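Local coordinates for protein peptidoglycan glycosyltransferase (Eggerthella lenta, PDB 4MNR) that belongs to the penicillin-binding proteins and carries a transpeptidase domain of the beta-lactamase-like fold, joined to a penicillin-binding protein dimerisation domain, at residues A182-T191 and W296-G304. Sequence-based numbering, arbitrary orientation. Where two conformers were deposited one is given.
Sequences APGSTFKIVT and WAAAGEPVG
A298 O faces the rim of the F187 ring, close to level with it. A297 O and G300 CA approach the ring obliquely, with A297 O 3.2 Å from F187 CE2. V190 CB covers one face, off centre, and F266 adds an edge-to-face ring contact. F187 lies inside the SxxK motif of the penicillin-binding transpeptidase fold, S185 to K188. CG of F187 is anti to the backbone N (chi1 -176°), which carries the ring toward the end of helix 291-298. That end is a Schellman motif, with bonds from E301 N to W296 O and from G300 N to A297 O. G300 is its C-prime residue. G300 CA lies 3.6 Å from F187 CB and makes a CA-H...O contact with G184 O. G300 O takes a weak hydrogen bond from G184 N. K188 CE is 4.1 Å from A299 CB. K188 NZ is hydrogen-bonded to S240 OG and N242 OD1, and E301 OE2 accepts a hydrogen bond from E405 N on strand 398-406. A182 CB packs on P302 CD at 3.5 Å. In the first turn of helix 188-197, T191 OG1 donates to A298 O at 2.7 Å, in the carbonyl plane and on a lone pair, with a C=O...donor angle of 123°.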
# COMPACT_ATOMS: atom_id res chain seq x y z
N ALA A 182 -10.53 2.40 -2.31
CA ALA A 182 -10.43 3.73 -2.92
C ALA A 182 -9.29 4.46 -2.21
O ALA A 182 -9.27 4.53 -0.97
CB ALA A 182 -11.72 4.49 -2.71
N PRO A 183 -8.35 5.02 -2.98
CA PRO A 183 -7.19 5.65 -2.32
C PRO A 183 -7.48 7.06 -1.85
O PRO A 183 -6.69 7.62 -1.08
CB PRO A 183 -6.13 5.67 -3.43
CG PRO A 183 -6.93 5.77 -4.71
CD PRO A 183 -8.19 4.94 -4.45
N GLY A 184 -8.56 7.65 -2.34
CA GLY A 184 -8.84 9.04 -2.03
C GLY A 184 -7.66 9.93 -2.38
O GLY A 184 -6.91 9.67 -3.33
N SER A 185 -7.48 10.97 -1.59
CA SER A 185 -6.53 12.01 -1.94
C SER A 185 -5.05 11.57 -1.97
O SER A 185 -4.19 12.31 -2.43
CB SER A 185 -6.76 13.25 -1.05
OG SER A 185 -7.01 12.85 0.29
N THR A 186 -4.75 10.35 -1.51
CA THR A 186 -3.41 9.80 -1.66
C THR A 186 -3.03 9.65 -3.14
O THR A 186 -1.87 9.79 -3.53
CB THR A 186 -3.29 8.43 -0.98
OG1 THR A 186 -4.57 8.05 -0.45
CG2 THR A 186 -2.35 8.55 0.18
N PHE A 187 -4.03 9.39 -3.97
CA PHE A 187 -3.83 9.23 -5.41
C PHE A 187 -3.40 10.54 -6.08
O PHE A 187 -2.93 10.53 -7.22
CB PHE A 187 -5.15 8.73 -6.04
CG PHE A 187 -5.07 8.43 -7.51
CD1 PHE A 187 -4.54 7.23 -7.98
CD2 PHE A 187 -5.58 9.33 -8.42
CE1 PHE A 187 -4.48 6.96 -9.33
CE2 PHE A 187 -5.53 9.07 -9.79
CZ PHE A 187 -4.97 7.87 -10.24
N LYS A 188 -3.57 11.66 -5.39
CA LYS A 188 -3.12 12.93 -5.96
C LYS A 188 -1.62 12.91 -6.25
O LYS A 188 -1.14 13.68 -7.08
CB LYS A 188 -3.51 14.11 -5.05
CG LYS A 188 -5.01 14.36 -5.01
CD LYS A 188 -5.39 15.42 -3.99
CE LYS A 188 -6.93 15.56 -3.95
NZ LYS A 188 -7.35 16.35 -2.78
N ILE A 189 -0.88 12.02 -5.61
CA ILE A 189 0.53 11.84 -5.96
C ILE A 189 0.64 11.48 -7.45
O ILE A 189 1.47 12.04 -8.19
CB ILE A 189 1.20 10.72 -5.15
CG1 ILE A 189 1.24 11.08 -3.65
CG2 ILE A 189 2.60 10.45 -5.68
CD1 ILE A 189 1.72 9.93 -2.79
N VAL A 190 -0.21 10.57 -7.91
CA VAL A 190 -0.23 10.16 -9.32
C VAL A 190 -0.67 11.29 -10.26
O VAL A 190 -0.02 11.56 -11.27
CB VAL A 190 -1.13 8.92 -9.56
CG1 VAL A 190 -1.18 8.56 -11.05
CG2 VAL A 190 -0.62 7.75 -8.75
N THR A 191 -1.77 11.95 -9.91
CA THR A 191 -2.26 13.08 -10.70
C THR A 191 -1.22 14.19 -10.84
O THR A 191 -0.96 14.66 -11.94
CB THR A 191 -3.55 13.63 -10.12
OG1 THR A 191 -4.46 12.53 -9.94
CG2 THR A 191 -4.19 14.64 -11.07
N TRP A 296 -13.32 13.54 -10.42
CA TRP A 296 -13.19 12.79 -9.17
C TRP A 296 -12.07 11.75 -9.20
O TRP A 296 -11.39 11.53 -8.20
CB TRP A 296 -14.52 12.13 -8.81
CG TRP A 296 -15.43 13.03 -8.00
CD1 TRP A 296 -16.66 13.49 -8.35
CD2 TRP A 296 -15.15 13.57 -6.70
NE1 TRP A 296 -17.18 14.28 -7.35
CE2 TRP A 296 -16.26 14.35 -6.33
CE3 TRP A 296 -14.06 13.48 -5.83
CZ2 TRP A 296 -16.32 15.02 -5.11
CZ3 TRP A 296 -14.13 14.16 -4.62
CH2 TRP A 296 -15.25 14.92 -4.28
N ALA A 297 -11.86 11.11 -10.35
CA ALA A 297 -10.76 10.15 -10.45
C ALA A 297 -9.43 10.84 -10.20
O ALA A 297 -8.53 10.28 -9.56
CB ALA A 297 -10.76 9.46 -11.82
N ALA A 298 -9.29 12.06 -10.72
CA ALA A 298 -8.05 12.81 -10.52
C ALA A 298 -7.82 13.10 -9.05
O ALA A 298 -6.68 13.25 -8.60
CB ALA A 298 -8.06 14.11 -11.32
N ALA A 299 -8.91 13.16 -8.28
CA ALA A 299 -8.82 13.39 -6.85
C ALA A 299 -8.82 12.09 -6.06
O ALA A 299 -8.89 12.10 -4.82
CB ALA A 299 -9.97 14.27 -6.39
N GLY A 300 -8.77 10.97 -6.76
CA GLY A 300 -8.65 9.69 -6.08
C GLY A 300 -9.94 8.97 -5.70
O GLY A 300 -9.89 7.97 -4.99
N GLU A 301 -11.09 9.47 -6.16
CA GLU A 301 -12.36 8.82 -5.82
C GLU A 301 -12.95 8.09 -7.02
O GLU A 301 -13.15 8.68 -8.09
CB GLU A 301 -13.37 9.84 -5.29
CG GLU A 301 -13.01 10.39 -3.90
CD GLU A 301 -13.17 9.36 -2.79
OE1 GLU A 301 -13.68 8.25 -3.04
OE2 GLU A 301 -12.79 9.68 -1.65
N PRO A 302 -13.23 6.79 -6.86
CA PRO A 302 -13.82 5.98 -7.94
C PRO A 302 -15.34 6.09 -7.97
O PRO A 302 -16.02 5.27 -7.35
CB PRO A 302 -13.39 4.56 -7.57
CG PRO A 302 -13.28 4.58 -6.06
CD PRO A 302 -12.80 5.97 -5.71
N VAL A 303 -15.86 7.08 -8.69
CA VAL A 303 -17.30 7.33 -8.67
C VAL A 303 -18.04 6.75 -9.88
O VAL A 303 -19.25 6.95 -10.00
CB VAL A 303 -17.60 8.85 -8.56
CG1 VAL A 303 -16.89 9.46 -7.37
CG2 VAL A 303 -17.19 9.57 -9.85
N GLY A 304 -17.33 6.04 -10.76
CA GLY A 304 -17.95 5.41 -11.91
C GLY A 304 -19.09 4.51 -11.52
O GLY A 304 -18.97 3.71 -10.59